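Local coordinates for putative protein-disulfide isomerase (Pseudomonas syringae pv. tomato, PDB 3GN3) that is of unproven function but belongs to the DsbA family and may take part in thiol-disulfide chemistry, at residues Val67-Ala72 / Asp114-Ile119; Ala73-Gly78 / Ala128-Asn133; Val30-Lys35 / Val154-Met159. All coordinates share one frame; numbering follows the deposited sequence.

Contact 1: Val67-Ala72 / Asp114-Ile119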
# COMPACT_ATOMS: atom_id res chain seq x y z
N VAL A 67 -5.71 22.62 3.01
CA VAL A 67 -5.46 21.59 4.04
C VAL A 67 -4.68 22.19 5.21
O VAL A 67 -5.01 21.92 6.38
CB VAL A 67 -4.76 20.30 3.47
CG1 VAL A 67 -4.26 19.39 4.59
CG2 VAL A 67 -5.69 19.54 2.54
N ARG A 68 -3.65 22.99 4.91
CA ARG A 68 -2.87 23.67 5.95
C ARG A 68 -3.78 24.57 6.82
O ARG A 68 -3.68 24.54 8.05
CB ARG A 68 -1.68 24.44 5.34
CG ARG A 68 -0.60 24.83 6.36
CD ARG A 68 0.59 25.56 5.72
NE ARG A 68 1.47 26.17 6.72
CZ ARG A 68 2.44 25.54 7.38
NH1 ARG A 68 2.68 24.26 7.15
NH2 ARG A 68 3.16 26.18 8.29
N CYS A 69 -4.67 25.34 6.19
CA CYS A 69 -5.66 26.13 6.92
C CYS A 69 -6.50 25.31 7.88
O CYS A 69 -6.77 25.76 9.02
CB CYS A 69 -6.62 26.80 5.97
SG CYS A 69 -5.82 28.11 5.04
N ILE A 70 -6.93 24.13 7.43
CA ILE A 70 -7.77 23.29 8.27
C ILE A 70 -6.98 22.87 9.49
O ILE A 70 -7.47 22.96 10.62
CB ILE A 70 -8.32 22.06 7.50
CG1 ILE A 70 -9.30 22.52 6.43
CG2 ILE A 70 -8.98 21.06 8.47
CD1 ILE A 70 -9.37 21.57 5.25
N LEU A 71 -5.76 22.43 9.27
CA LEU A 71 -4.93 21.96 10.36
C LEU A 71 -4.46 23.13 11.24
O LEU A 71 -4.23 22.94 12.44
CB LEU A 71 -3.78 21.11 9.83
CG LEU A 71 -4.29 19.74 9.37
CD1 LEU A 71 -3.26 18.98 8.50
CD2 LEU A 71 -4.75 18.90 10.55
N ALA A 72 -4.32 24.31 10.64
CA ALA A 72 -4.07 25.55 11.38
C ALA A 72 -5.22 25.85 12.35
O ALA A 72 -4.98 26.16 13.51
CB ALA A 72 -3.82 26.75 10.43
N ASP A 114 -4.78 35.29 -0.72
CA ASP A 114 -6.19 35.46 -1.11
C ASP A 114 -7.09 34.33 -0.57
O ASP A 114 -8.14 34.60 0.05
CB ASP A 114 -6.34 35.56 -2.62
CG ASP A 114 -5.71 36.82 -3.18
OD1 ASP A 114 -5.77 37.86 -2.48
OD2 ASP A 114 -5.17 36.78 -4.31
N ILE A 115 -6.66 33.08 -0.78
CA ILE A 115 -7.33 31.88 -0.29
C ILE A 115 -7.47 31.89 1.24
O ILE A 115 -8.54 31.60 1.78
CB ILE A 115 -6.61 30.59 -0.80
CG1 ILE A 115 -6.68 30.50 -2.34
CG2 ILE A 115 -7.14 29.32 -0.14
CD1 ILE A 115 -8.02 30.87 -2.98
N ILE A 116 -6.40 32.26 1.94
CA ILE A 116 -6.46 32.33 3.40
C ILE A 116 -7.46 33.37 3.90
O ILE A 116 -8.26 33.09 4.80
CB ILE A 116 -5.09 32.58 4.03
CG1 ILE A 116 -4.16 31.40 3.74
CG2 ILE A 116 -5.23 32.82 5.55
CD1 ILE A 116 -2.73 31.62 4.21
N ALA A 117 -7.41 34.57 3.32
CA ALA A 117 -8.34 35.66 3.63
C ALA A 117 -9.80 35.22 3.39
O ALA A 117 -10.67 35.46 4.24
CB ALA A 117 -7.99 36.90 2.80
N ARG A 118 -10.03 34.57 2.25
CA ARG A 118 -11.33 34.01 1.84
C ARG A 118 -11.91 33.01 2.87
O ARG A 118 -13.09 33.10 3.24
CB ARG A 118 -11.17 33.34 0.48
CG ARG A 118 -12.47 33.03 -0.22
CD ARG A 118 -12.63 33.89 -1.42
NE ARG A 118 -12.36 33.19 -2.67
CZ ARG A 118 -11.27 33.34 -3.42
NH1 ARG A 118 -10.30 34.16 -3.04
NH2 ARG A 118 -11.14 32.67 -4.54
N ILE A 119 -11.09 32.08 3.32
CA ILE A 119 -11.51 31.14 4.36
C ILE A 119 -11.75 31.86 5.69
O ILE A 119 -12.67 31.52 6.44
CB ILE A 119 -10.46 30.02 4.55
CG1 ILE A 119 -10.33 29.19 3.25
CG2 ILE A 119 -10.79 29.16 5.77
CD1 ILE A 119 -9.26 28.13 3.31
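With its first torsion at -70°, C69 sets SG opposite its own carbonyl carbon and sends the thiol out from helix 63-73 toward helix 112-123. The two isoleucines that receive it, I116 and I119, have similar first torsions and are extended beyond CG1, I119 with chi2 at 176°, which carries CD1 of I119 out to the cysteine. The sulfur therefore meets two different parts of two like side chains. SG lies 3.9 Å from CG1 of I116, part-way along that side chain, and 3.9 Å from CD1 of I119, its terminal methyl. The directions from SG to these two carbons open at about 103°, so the partners flank the thiol at a wide angle. CD1 of I119 also rests 4.0 Å from CB of C69, beside the CB-SG bond. I116 and I119 are three residues apart, almost one helical turn, and thus present neighbouring side chains to a single residue of the other helix. The backbones come closest at the same place, with the CA of C69 7.2 Å from the CA of I116. No hydrogen bond crosses between the segments. The surrounding helices complete the packing: F131 of helix 128-132 touches both C69 and I116, while V86 and V90 of helix 79-92 meet I119. R68, next to C69, turns instead to F131, binding its carbonyl oxygen through NE and making a cation-pi contact with its ring. All three residues that touch here are buried, and the meeting is of a polarisable sulfur with saturated carbon. Dispersion and exclusion of water therefore probably account for the contact between the two segments, in which the cysteine acts as a compact apolar side chain.

Contact 2: Ala73-Gly78 / Ala128-Asn133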
# COMPACT_ATOMS: atom_id res chain seq x y z
N ALA A 73 -6.45 25.77 11.85
CA ALA A 73 -7.65 25.94 12.69
C ALA A 73 -7.67 24.99 13.88
O ALA A 73 -8.06 25.38 14.97
CB ALA A 73 -8.92 25.79 11.86
N ALA A 74 -7.23 23.76 13.68
CA ALA A 74 -7.24 22.78 14.76
C ALA A 74 -6.32 23.17 15.89
O ALA A 74 -6.36 22.51 16.93
CB ALA A 74 -6.88 21.39 14.25
N THR A 75 -5.48 24.19 15.70
CA THR A 75 -4.53 24.65 16.74
C THR A 75 -5.06 25.82 17.57
O THR A 75 -4.56 26.05 18.66
CB THR A 75 -3.10 25.04 16.20
OG1 THR A 75 -3.19 26.17 15.32
CG2 THR A 75 -2.40 23.85 15.51
N LEU A 76 -6.04 26.55 17.04
CA LEU A 76 -6.81 27.55 17.79
C LEU A 76 -7.51 26.96 19.04
O LEU A 76 -7.55 25.73 19.22
CB LEU A 76 -7.86 28.15 16.88
CG LEU A 76 -7.36 28.72 15.56
CD1 LEU A 76 -8.50 29.36 14.74
CD2 LEU A 76 -6.23 29.73 15.80
N GLU A 77 -8.07 27.83 19.89
CA GLU A 77 -8.76 27.36 21.12
C GLU A 77 -9.94 26.38 20.85
O GLU A 77 -10.13 25.43 21.60
CB GLU A 77 -9.23 28.53 22.00
N GLY A 78 -10.71 26.62 19.79
CA GLY A 78 -11.81 25.73 19.44
C GLY A 78 -11.47 24.37 18.82
O GLY A 78 -12.39 23.61 18.50
N ALA A 128 -4.23 33.26 9.50
CA ALA A 128 -2.90 33.66 9.00
C ALA A 128 -1.80 33.37 10.00
O ALA A 128 -0.83 32.67 9.68
CB ALA A 128 -2.87 35.12 8.56
N GLU A 129 -1.92 33.89 11.21
CA GLU A 129 -0.85 33.68 12.17
C GLU A 129 -0.59 32.20 12.38
O GLU A 129 0.53 31.75 12.21
CB GLU A 129 -1.10 34.38 13.49
CG GLU A 129 0.12 34.30 14.39
CD GLU A 129 -0.08 34.95 15.74
OE1 GLU A 129 -0.79 36.00 15.81
OE2 GLU A 129 0.48 34.42 16.74
N ALA A 130 -1.65 31.46 12.72
CA ALA A 130 -1.56 30.02 12.97
C ALA A 130 -1.03 29.25 11.76
O ALA A 130 -0.27 28.29 11.91
CB ALA A 130 -2.91 29.47 13.40
N PHE A 131 -1.42 29.69 10.57
CA PHE A 131 -0.95 29.14 9.30
C PHE A 131 0.57 29.22 9.16
O PHE A 131 1.18 28.33 8.55
CB PHE A 131 -1.61 29.91 8.16
CG PHE A 131 -1.27 29.42 6.77
CD1 PHE A 131 -2.15 28.58 6.08
CD2 PHE A 131 -0.10 29.84 6.14
CE1 PHE A 131 -1.85 28.16 4.78
CE2 PHE A 131 0.22 29.42 4.85
CZ PHE A 131 -0.66 28.58 4.16
N ALA A 132 1.16 30.29 9.71
CA ALA A 132 2.60 30.54 9.64
C ALA A 132 3.44 29.67 10.59
O ALA A 132 4.64 29.51 10.39
CB ALA A 132 2.89 32.01 9.85
N ASN A 133 2.81 29.10 11.62
CA ASN A 133 3.52 28.21 12.54
C ASN A 133 4.27 27.08 11.79
O ASN A 133 3.65 26.24 11.13
CB ASN A 133 2.54 27.64 13.56
CG ASN A 133 3.13 26.49 14.37
OD1 ASN A 133 4.34 26.41 14.57
ND2 ASN A 133 2.25 25.57 14.84
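T75 and L76, just beyond the end of helix 63-73, close on the methyl of A130 in the short helix 128-132. The compact part is this one carbon: CB of A130 lies 3.8 Å from OG1 of T75 and 4.1 Å from CD2 of L76. At the methyl carbon the two directions open at about 73°. Between the backbone N and the carbonyl carbon, at chi1 64°, OG1 of T75 is hydrogen-bonded to O of A72 while the same oxygen rests against the methyl of A130. The oxygen thus has its polar partner in the last turn of helix 63-73, and its approach to the methyl is plain van der Waals contact. L76 reaches A130 with one of its two terminal methyls and also packs on L125 and L127. A type I turn from A73 to L76, closed by a weak bond from N of L76 to O of A73, brings both residues round. The end where T75 faces N133 is looser and turned to solvent: T75 is exposed, and N133 comes no nearer than 5.0 Å with its side chain, using OD1 to bind N of E135. The turn connects helix 63-73 to helix 79-92, and its meeting with helix 128-132 lies at the surface of an all-helical region inserted into a thioredoxin-like core, the architecture of DsbA-family proteins.

Contact 3: Val30-Lys35 / Val154-Met159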
# COMPACT_ATOMS: atom_id res chain seq x y z
N VAL A 30 -17.38 16.68 -0.08
CA VAL A 30 -18.34 17.63 0.50
C VAL A 30 -19.69 16.95 0.83
O VAL A 30 -20.19 17.05 1.96
CB VAL A 30 -18.55 18.85 -0.47
CG1 VAL A 30 -19.78 19.67 -0.07
CG2 VAL A 30 -17.29 19.71 -0.53
N LYS A 31 -20.24 16.24 -0.15
CA LYS A 31 -21.43 15.43 0.03
C LYS A 31 -21.30 14.50 1.26
O LYS A 31 -22.16 14.50 2.15
CB LYS A 31 -21.69 14.66 -1.25
CG LYS A 31 -23.08 14.12 -1.43
CD LYS A 31 -23.47 14.30 -2.90
CE LYS A 31 -24.26 13.11 -3.44
NZ LYS A 31 -23.34 11.93 -3.70
N ALA A 32 -20.22 13.72 1.34
CA ALA A 32 -20.01 12.85 2.51
C ALA A 32 -19.81 13.66 3.79
O ALA A 32 -20.27 13.26 4.88
CB ALA A 32 -18.84 11.87 2.28
N PHE A 33 -19.13 14.80 3.66
CA PHE A 33 -18.83 15.64 4.82
C PHE A 33 -20.11 16.09 5.51
O PHE A 33 -20.28 15.91 6.72
CB PHE A 33 -17.98 16.85 4.40
CG PHE A 33 -17.78 17.86 5.49
CD1 PHE A 33 -16.95 17.58 6.56
CD2 PHE A 33 -18.47 19.08 5.45
CE1 PHE A 33 -16.76 18.52 7.58
CE2 PHE A 33 -18.29 20.03 6.47
CZ PHE A 33 -17.44 19.75 7.53
N PHE A 34 -21.01 16.67 4.73
CA PHE A 34 -22.33 17.06 5.21
C PHE A 34 -23.24 15.91 5.70
O PHE A 34 -24.36 16.17 6.14
CB PHE A 34 -23.07 17.93 4.18
CG PHE A 34 -22.52 19.34 4.06
CD1 PHE A 34 -22.45 20.18 5.19
CD2 PHE A 34 -22.08 19.83 2.84
CE1 PHE A 34 -21.94 21.48 5.09
CE2 PHE A 34 -21.57 21.14 2.73
CZ PHE A 34 -21.50 21.96 3.87
N LYS A 35 -22.77 14.66 5.68
CA LYS A 35 -23.56 13.56 6.23
C LYS A 35 -22.99 13.04 7.54
O LYS A 35 -23.57 12.16 8.17
CB LYS A 35 -23.67 12.41 5.22
CG LYS A 35 -24.55 12.70 4.01
CD LYS A 35 -24.85 11.42 3.22
CE LYS A 35 -25.32 11.75 1.82
NZ LYS A 35 -25.47 10.54 0.97
N VAL A 154 -8.85 7.66 -4.07
CA VAL A 154 -10.13 8.25 -4.39
C VAL A 154 -10.66 9.02 -3.18
O VAL A 154 -10.57 8.54 -2.07
CB VAL A 154 -11.12 7.15 -4.86
CG1 VAL A 154 -12.54 7.51 -4.56
CG2 VAL A 154 -10.94 6.90 -6.35
N SER A 155 -11.20 10.22 -3.39
CA SER A 155 -11.89 10.90 -2.30
C SER A 155 -13.40 10.97 -2.55
O SER A 155 -13.83 11.32 -3.65
CB SER A 155 -11.29 12.29 -2.06
OG SER A 155 -11.56 13.16 -3.14
N PRO A 156 -14.22 10.64 -1.53
CA PRO A 156 -13.77 10.17 -0.22
C PRO A 156 -13.47 8.69 -0.25
O PRO A 156 -13.92 8.00 -1.16
CB PRO A 156 -15.00 10.40 0.66
CG PRO A 156 -16.14 10.15 -0.27
CD PRO A 156 -15.69 10.73 -1.60
N THR A 157 -12.72 8.20 0.74
CA THR A 157 -12.77 6.77 0.98
C THR A 157 -13.06 6.49 2.45
O THR A 157 -12.72 7.29 3.31
CB THR A 157 -11.59 5.92 0.30
OG1 THR A 157 -10.69 5.40 1.28
CG2 THR A 157 -10.84 6.65 -0.73
N PHE A 158 -13.73 5.37 2.71
CA PHE A 158 -14.23 5.06 4.04
C PHE A 158 -13.50 3.87 4.62
O PHE A 158 -13.26 2.92 3.91
CB PHE A 158 -15.74 4.74 3.96
CG PHE A 158 -16.54 5.80 3.25
CD1 PHE A 158 -17.05 6.89 3.97
CD2 PHE A 158 -16.73 5.75 1.87
CE1 PHE A 158 -17.76 7.89 3.34
CE2 PHE A 158 -17.45 6.74 1.21
CZ PHE A 158 -17.97 7.81 1.95
N MET A 159 -13.13 3.93 5.89
CA MET A 159 -12.52 2.78 6.57
C MET A 159 -13.37 2.42 7.78
O MET A 159 -13.84 3.30 8.50
CB MET A 159 -11.06 3.06 7.01
CG MET A 159 -10.06 3.24 5.85
SD MET A 159 -8.28 2.96 6.11
CE MET A 159 -8.01 3.69 7.74
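Helix 27-33 packs its last turn against the loop that leads into strand 157-160, bringing the CA of A32 to 7.3 Å from the CA of P156, where the preceding peptide bond is cis. The methyl of A32 points at the loop and belongs to the one side chain of 30-35 that touches 154-159. CB of A32 lies 4.1 Å from CG of P156, against the outer corner of the pyrrolidine ring, and 4.2 Å from CZ of F158. It meets the phenylalanine at the ring edge, near the plane, instead of over a face. The CB of F158 does not point at the helix, but a first torsion of -53° puts its CG opposite the carbonyl carbon, and the ring then extends back until CZ reaches the methyl. A cis-proline ahead of a strand, facing the start of a helix with a cysteine, is a hallmark of the thioredoxin fold. Here P156 packs on F28 and S29, and S155 touches C26 and S29. C26 and S29 are the outer residues of a C-P-F-S sequence, which probably corresponds to the CXXC position of relatives. In relatives this cis-proline loop borders the substrate-binding region, and a sulfate, probably from the crystallisation liquor, lies about 4 Å from the side chain of P156. Beyond the proline, backbone hydrogen bonds of T157 with F21 and of M159 with E19 pair the strand with strand 16-22. The ring of F158 also packs on F18 and V20 and meets W177 with the planes at about 50°.

Contacts 1 and 3 are buried, whereas contact 2 lies at the surface. Contacts 1 and 2 adjoin, with centres about 10 Å apart: both draw on helix 63-73 or the turn that follows it, and their partners, helices 112-123 and 128-132, are consecutive. They meet where CD1 of I116 packs on CD1 of F131, at 3.6 Å. Contact 3 lies across the chain's centre, about 20 Å and 24 Å from the other two between centres, and joins a helix to the cis-proline loop and the strand it enters. None has a hydrogen bond across it: sulfur meets aliphatic carbon in contact 1, a hydroxyl and methyls meet in contact 2, a methyl and two rings in contact 3.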